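Side-chain contacts in chromosomal replication initiator protein DnaA (Aquifex aeolicus, PDB 1L8Q), which binds the origin of chromosomal replication in its ATP-bound form and probably starts formation of the replication initiation complex once per cell cycle: residues Gly58-Ala61 with Lys62-Gly65; Glu220-Glu223 with Arg224-Asp228; Ser273-Leu276 with Ile277-Ala280. All coordinates share one frame; numbering follows the deposited sequence.

Contact 1: Gly58-Ala61 with Lys62-Gly65; sequences GNEA and KKRG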
loop_
_atom_site.group_PDB
_atom_site.type_symbol
_atom_site.label_atom_id
_atom_site.label_comp_id
_atom_site.label_asym_id
_atom_site.label_seq_id
_atom_site.Cartn_x
_atom_site.Cartn_y
_atom_site.Cartn_z
ATOM N N GLY A 58 -2.522 -8.060 -19.292
ATOM C CA GLY A 58 -3.634 -8.914 -19.626
ATOM C C GLY A 58 -4.474 -8.314 -20.731
ATOM O O GLY A 58 -4.829 -8.991 -21.690
ATOM N N ASN A 59 -4.793 -7.036 -20.612
ATOM C CA ASN A 59 -5.593 -6.400 -21.645
ATOM C C ASN A 59 -4.923 -6.468 -23.009
ATOM O O ASN A 59 -5.596 -6.683 -24.019
ATOM C CB ASN A 59 -5.945 -4.958 -21.280
ATOM C CG ASN A 59 -6.946 -4.882 -20.166
ATOM O OD1 ASN A 59 -7.779 -5.768 -20.011
ATOM N ND2 ASN A 59 -6.860 -3.840 -19.364
ATOM N N GLU A 60 -3.604 -6.295 -23.033
ATOM C CA GLU A 60 -2.841 -6.389 -24.266
ATOM C C GLU A 60 -2.926 -7.785 -24.849
ATOM O O GLU A 60 -3.259 -7.959 -26.026
ATOM C CB GLU A 60 -1.375 -6.057 -24.021
ATOM C CG GLU A 60 -0.927 -4.736 -24.590
ATOM C CD GLU A 60 -0.969 -4.711 -26.098
ATOM O OE1 GLU A 60 -0.201 -5.465 -26.725
ATOM O OE2 GLU A 60 -1.770 -3.931 -26.660
ATOM N N ALA A 61 -2.608 -8.784 -24.032
ATOM C CA ALA A 61 -2.610 -10.154 -24.506
ATOM C C ALA A 61 -3.994 -10.534 -25.041
ATOM O O ALA A 61 -4.114 -11.311 -25.993
ATOM C CB ALA A 61 -2.169 -11.102 -23.407
ATOM N N LYS A 62 -5.037 -9.970 -24.447
ATOM C CA LYS A 62 -6.386 -10.305 -24.874
ATOM C C LYS A 62 -6.715 -9.617 -26.184
ATOM O O LYS A 62 -7.320 -10.202 -27.080
ATOM C CB LYS A 62 -7.411 -9.922 -23.808
ATOM C CG LYS A 62 -8.785 -10.469 -24.092
ATOM C CD LYS A 62 -9.708 -10.297 -22.908
ATOM C CE LYS A 62 -10.230 -8.879 -22.837
ATOM N NZ LYS A 62 -11.466 -8.805 -22.012
ATOM N N LYS A 63 -6.305 -8.364 -26.283
ATOM C CA LYS A 63 -6.523 -7.582 -27.481
ATOM C C LYS A 63 -5.768 -8.211 -28.648
ATOM O O LYS A 63 -6.073 -7.957 -29.807
ATOM C CB LYS A 63 -6.082 -6.133 -27.240
ATOM C CG LYS A 63 -5.793 -5.313 -28.491
ATOM C CD LYS A 63 -5.558 -3.842 -28.135
ATOM C CE LYS A 63 -5.078 -3.706 -26.695
ATOM N NZ LYS A 63 -4.622 -2.323 -26.356
ATOM N N ARG A 64 -4.791 -9.054 -28.329
ATOM C CA ARG A 64 -4.006 -9.728 -29.352
ATOM C C ARG A 64 -4.582 -11.096 -29.666
ATOM O O ARG A 64 -4.174 -11.731 -30.639
ATOM C CB ARG A 64 -2.545 -9.845 -28.925
ATOM C CG ARG A 64 -1.710 -8.645 -29.305
ATOM C CD ARG A 64 -0.769 -8.171 -28.213
ATOM N NE ARG A 64 0.536 -8.816 -28.277
ATOM C CZ ARG A 64 1.681 -8.157 -28.339
ATOM N NH1 ARG A 64 1.688 -6.826 -28.351
ATOM N NH2 ARG A 64 2.822 -8.825 -28.396
ATOM N N GLY A 65 -5.526 -11.547 -28.835
ATOM C CA GLY A 65 -6.200 -12.816 -29.053
ATOM C C GLY A 65 -5.896 -13.935 -28.063
ATOM O O GLY A 65 -6.434 -15.039 -28.205
#
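The carboxylate of Glu60 is divided between two cations of the following turn, one oxygen for each, in a salt-bridge network at the C-terminal end of helix 50-63, where the chain leaves in a Schellman motif. OE1 of Glu60 takes the stronger bond, from Arg64 NH1 at 2.8 Å. It is met nearly along its C-O bond, but the carboxylate and guanidinium planes stand 88° apart, so the two groups do not pair flat against each other. On Glu60 OE2, the other oxygen, Lys63 NZ makes a weak bridge at 3.3 Å. A bend at chi2 (-66°) folds the Glu60 chain so that its carboxylate comes close to Lys63 and Arg64, although its CB points away from them. The Arg64 chain, bent at chi2 and chi3, brings CD to 3.3 Å from Glu60 O and then carries the guanidinium across to OE1. Arg64 NH2 is held in turn by a salt bridge to Glu31 of helix 20-31, while Lys62 to Asp2 and Asn59 ND2 to the carbonyl of Tyr8 tie the helix to the N-terminal segment. An alanine in place of Glu60 is likely to leave Lys63 and Arg64 without their shared carboxylate and the guanidinium freer to turn about its remaining bridge to Glu31. Backbone bonds run regularly up to Lys63 N on Asn59 O (2.9 Å), whereas Arg64 N bonds only weakly to Glu60 O. Gly65, with a positive phi of 111° that would jam a CB against the preceding carbonyl, closes the turn with its N 2.8 Å from Lys62 O.

Contact 2: Glu220-Glu223 with Arg224-Asp228; sequences ERKE and RKERD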
loop_
_atom_site.group_PDB
_atom_site.type_symbol
_atom_site.label_atom_id
_atom_site.label_comp_id
_atom_site.label_asym_id
_atom_site.label_seq_id
_atom_site.Cartn_x
_atom_site.Cartn_y
_atom_site.Cartn_z
ATOM N N GLU A 220 -6.361 24.112 3.205
ATOM C CA GLU A 220 -5.208 24.664 3.905
ATOM C C GLU A 220 -5.618 25.203 5.272
ATOM O O GLU A 220 -4.940 24.954 6.281
ATOM C CB GLU A 220 -4.502 25.726 3.061
ATOM C CG GLU A 220 -3.699 25.124 1.909
ATOM C CD GLU A 220 -3.001 26.160 1.062
ATOM O OE1 GLU A 220 -1.773 26.043 0.889
ATOM O OE2 GLU A 220 -3.674 27.082 0.554
ATOM N N ARG A 221 -6.756 25.885 5.319
ATOM C CA ARG A 221 -7.257 26.406 6.573
ATOM C C ARG A 221 -7.597 25.284 7.542
ATOM O O ARG A 221 -7.181 25.302 8.704
ATOM C CB ARG A 221 -8.484 27.266 6.331
ATOM C CG ARG A 221 -8.843 28.188 7.483
ATOM C CD ARG A 221 -10.171 28.884 7.311
ATOM N NE ARG A 221 -10.377 29.962 8.277
ATOM C CZ ARG A 221 -10.811 29.784 9.520
ATOM N NH1 ARG A 221 -11.079 28.567 9.958
ATOM N NH2 ARG A 221 -10.975 30.824 10.329
ATOM N N LYS A 222 -8.344 24.298 7.065
ATOM C CA LYS A 222 -8.726 23.188 7.906
ATOM C C LYS A 222 -7.480 22.505 8.435
ATOM O O LYS A 222 -7.391 22.201 9.631
ATOM C CB LYS A 222 -9.629 22.205 7.148
ATOM C CG LYS A 222 -10.165 21.034 7.998
ATOM C CD LYS A 222 -10.682 21.508 9.351
ATOM C CE LYS A 222 -11.572 20.443 10.023
ATOM N NZ LYS A 222 -10.833 19.171 10.369
ATOM N N GLU A 223 -6.496 22.287 7.565
ATOM C CA GLU A 223 -5.303 21.560 8.006
ATOM C C GLU A 223 -4.467 22.371 8.987
ATOM O O GLU A 223 -3.839 21.829 9.885
ATOM C CB GLU A 223 -4.496 21.027 6.817
ATOM C CG GLU A 223 -5.155 19.815 6.203
ATOM C CD GLU A 223 -4.364 19.196 5.090
ATOM O OE1 GLU A 223 -3.465 19.872 4.533
ATOM O OE2 GLU A 223 -4.654 18.029 4.757
ATOM N N ARG A 224 -4.507 23.685 8.840
ATOM C CA ARG A 224 -3.798 24.566 9.762
ATOM C C ARG A 224 -4.418 24.458 11.140
ATOM O O ARG A 224 -3.717 24.376 12.158
ATOM C CB ARG A 224 -3.910 26.005 9.293
ATOM C CG ARG A 224 -2.748 26.848 9.651
ATOM C CD ARG A 224 -3.039 28.329 9.649
ATOM N NE ARG A 224 -4.133 28.735 8.749
ATOM C CZ ARG A 224 -3.972 29.100 7.468
ATOM N NH1 ARG A 224 -2.766 29.071 6.914
ATOM N NH2 ARG A 224 -5.017 29.480 6.736
ATOM N N LYS A 225 -5.745 24.472 11.164
ATOM C CA LYS A 225 -6.472 24.306 12.400
ATOM C C LYS A 225 -6.158 22.961 13.050
ATOM O O LYS A 225 -5.946 22.886 14.256
ATOM C CB LYS A 225 -7.958 24.433 12.151
ATOM C CG LYS A 225 -8.509 25.847 12.322
ATOM C CD LYS A 225 -9.752 25.779 13.232
ATOM C CE LYS A 225 -10.786 26.860 12.897
ATOM N NZ LYS A 225 -11.955 26.818 13.837
ATOM N N GLU A 226 -6.113 21.900 12.258
ATOM C CA GLU A 226 -5.769 20.606 12.801
ATOM C C GLU A 226 -4.389 20.659 13.462
ATOM O O GLU A 226 -4.223 20.198 14.598
ATOM C CB GLU A 226 -5.850 19.521 11.736
ATOM C CG GLU A 226 -7.269 19.176 11.350
ATOM C CD GLU A 226 -7.351 18.430 10.029
ATOM O OE1 GLU A 226 -6.285 17.985 9.518
ATOM O OE2 GLU A 226 -8.490 18.285 9.497
ATOM N N ARG A 227 -3.409 21.243 12.777
ATOM C CA ARG A 227 -2.069 21.377 13.367
ATOM C C ARG A 227 -2.086 22.156 14.674
ATOM O O ARG A 227 -1.361 21.814 15.615
ATOM C CB ARG A 227 -1.081 22.013 12.401
ATOM C CG ARG A 227 -0.748 21.136 11.215
ATOM C CD ARG A 227 0.436 21.600 10.406
ATOM N NE ARG A 227 0.210 22.893 9.764
ATOM C CZ ARG A 227 -0.352 23.048 8.568
ATOM N NH1 ARG A 227 -0.765 21.987 7.877
ATOM N NH2 ARG A 227 -0.502 24.262 8.065
ATOM N N ASP A 228 -2.913 23.196 14.741
ATOM C CA ASP A 228 -3.018 23.993 15.956
ATOM C C ASP A 228 -3.496 23.112 17.084
ATOM O O ASP A 228 -2.988 23.183 18.204
ATOM C CB ASP A 228 -4.012 25.150 15.787
ATOM C CG ASP A 228 -3.490 26.267 14.874
ATOM O OD1 ASP A 228 -2.258 26.346 14.607
ATOM O OD2 ASP A 228 -4.256 27.125 14.377
HETATM O O HOH W 1 -1.992 24.751 5.729
#
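Lys222 NZ donates to Glu226 OE2 at 2.7 Å, a salt bridge one helical turn long. The carboxylate oxygen receives it on its anti lone pair, on the side away from OE1. Lys222 sets out with CG anti to the backbone N (chi1 -176°), then bends at chi2 and again at chi4, which takes the chain obliquely across the Glu226 side chain and leaves CG 3.6 Å from the same OE2. Arg227 makes a different kind of contact with the preceding turn. Its guanidinium lies with one face over the carbonyl oxygen of Glu223, 3.7 Å from NH1, and the CA of Arg224 rests against that face too. At the edge of the group, in its plane, Arg227 NH2 donates to a water at 2.8 Å, and this water donates to Glu220 O, so the arginine is linked to a carbonyl two turns back. Elsewhere Arg221 and Lys225 run alongside each other in the same direction. Lys225 CE meets the guanidinium edge at Arg221 NH1 (3.4 Å), and the charged ends stay 4.3 Å apart between Arg221 NH1 and Lys225 NZ, a pairing of like charges that is probably unfavourable. Beneath these groups, regular backbone bonds such as Lys225 N to Arg221 O (3.0 Å) set the spacing of the turns. Further out, the Glu223 carboxylate turns to Tyr193 OH and Lys207 NZ, both in the AAA+ region. The arrangement is that of an i to i+4 salt bridge on the charged surface of a long helix, here helix 216-241, which opens the DNA-binding domain IV beside the AAA+ domain.

Contact 3: Ser273-Leu276 with Ile277-Ala280; sequences SASL and IEIA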
loop_
_atom_site.group_PDB
_atom_site.type_symbol
_atom_site.label_atom_id
_atom_site.label_comp_id
_atom_site.label_asym_id
_atom_site.label_seq_id
_atom_site.Cartn_x
_atom_site.Cartn_y
_atom_site.Cartn_z
ATOM N N SER A 273 -7.364 12.012 15.921
ATOM C CA SER A 273 -7.365 11.202 14.695
ATOM C C SER A 273 -6.348 11.691 13.682
ATOM O O SER A 273 -6.642 11.768 12.500
ATOM C CB SER A 273 -8.749 11.215 14.050
ATOM O OG SER A 273 -9.646 10.400 14.785
ATOM N N ALA A 274 -5.160 12.045 14.153
ATOM C CA ALA A 274 -4.106 12.497 13.267
ATOM C C ALA A 274 -3.325 11.315 12.733
ATOM O O ALA A 274 -3.041 10.364 13.453
ATOM C CB ALA A 274 -3.190 13.449 13.985
ATOM N N SER A 275 -2.978 11.367 11.465
ATOM C CA SER A 275 -2.220 10.286 10.872
ATOM C C SER A 275 -0.817 10.266 11.445
ATOM O O SER A 275 -0.369 11.258 12.023
ATOM C CB SER A 275 -2.172 10.437 9.351
ATOM O OG SER A 275 -1.857 11.765 8.997
ATOM N N LEU A 276 -0.140 9.123 11.289
ATOM C CA LEU A 276 1.237 8.954 11.730
ATOM C C LEU A 276 2.072 10.090 11.180
ATOM O O LEU A 276 2.686 10.847 11.929
ATOM C CB LEU A 276 1.795 7.622 11.231
ATOM C CG LEU A 276 1.043 6.352 11.629
ATOM C CD1 LEU A 276 1.564 5.158 10.841
ATOM C CD2 LEU A 276 1.150 6.107 13.135
ATOM N N ILE A 277 2.074 10.217 9.858
ATOM C CA ILE A 277 2.816 11.280 9.209
ATOM C C ILE A 277 2.529 12.599 9.904
ATOM O O ILE A 277 3.452 13.299 10.307
ATOM C CB ILE A 277 2.453 11.367 7.721
ATOM C CG1 ILE A 277 2.740 10.034 7.025
ATOM C CG2 ILE A 277 3.242 12.487 7.049
ATOM C CD1 ILE A 277 4.037 10.019 6.232
ATOM N N GLU A 278 1.242 12.923 10.060
ATOM C CA GLU A 278 0.830 14.173 10.711
ATOM C C GLU A 278 1.393 14.300 12.115
ATOM O O GLU A 278 1.918 15.343 12.487
ATOM C CB GLU A 278 -0.698 14.303 10.744
ATOM C CG GLU A 278 -1.299 14.972 9.515
ATOM C CD GLU A 278 -2.797 14.740 9.381
ATOM O OE1 GLU A 278 -3.408 14.151 10.308
ATOM O OE2 GLU A 278 -3.364 15.144 8.339
ATOM N N ILE A 279 1.264 13.240 12.903
ATOM C CA ILE A 279 1.804 13.243 14.247
ATOM C C ILE A 279 3.315 13.410 14.177
ATOM O O ILE A 279 3.888 14.218 14.899
ATOM C CB ILE A 279 1.439 11.946 14.979
ATOM C CG1 ILE A 279 -0.075 11.779 15.034
ATOM C CG2 ILE A 279 2.016 11.948 16.381
ATOM C CD1 ILE A 279 -0.511 10.429 15.509
ATOM N N ALA A 280 3.959 12.660 13.290
ATOM C CA ALA A 280 5.405 12.759 13.141
ATOM C C ALA A 280 5.798 14.195 12.838
ATOM O O ALA A 280 6.724 14.730 13.429
ATOM C CB ALA A 280 5.908 11.817 12.052
#
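Ser275 lies against one face of the Glu278 carboxylate: its OG sits over that face, 3.1 Å from CD, and its backbone N approaches from the same side. Ser275 N bonds to Glu278 OE1 at 3.0 Å, fairly straight (159°) but reaching the oxygen 42° out of the carboxylate plane. Ala274 CB rests beside Glu278 OE1, at 3.7 Å. In return Ser275 OG accepts a weak bond from Glu278 N at 3.5 Å. With chi1 at 46°, OG is tucked between the backbone N and the carbonyl carbon, turned to Glu278 N. These reciprocal bonds make a capping box, with Ser275 as N-cap of helix 276-282, probably the first helix of the helix-turn-helix in domain IV. Ile279 closes the apolar side: its CG1 packs on Ala274 CB at 3.7 Å, and it also touches Met265 and Cys268 of helix 258-272. Leu276 packs on Val291 and Ile292 of helix 290-300. Backbone bonds begin at once behind the cap, Ile279 N to Ser275 O and Ala280 N to Leu276 O, while Ala274 O is bonded by Arg269 NH1.

How the contacts relate
Contact 1 comes first along the chain, at the end of helix 50-63 in the AAA+ domain, the helix that follows the P-loop and carries nucleotide-binding residues at its start. Contacts 2 and 3 follow in domain IV, on helix 216-241 and at the start of helix 276-282. The centre of contact 1 is about 48 Å from that of contact 2 and about 43 Å from that of contact 3, across the middle of the chain. Contacts 2 and 3 are neighbours, about 13 Å between centres, and two like-charged carboxylates meet there, Glu226 OE1 4.2 Å from Glu278 OE2. Contact 1 thus belongs to the AAA+ module, the others to the domain that binds double-stranded DNA.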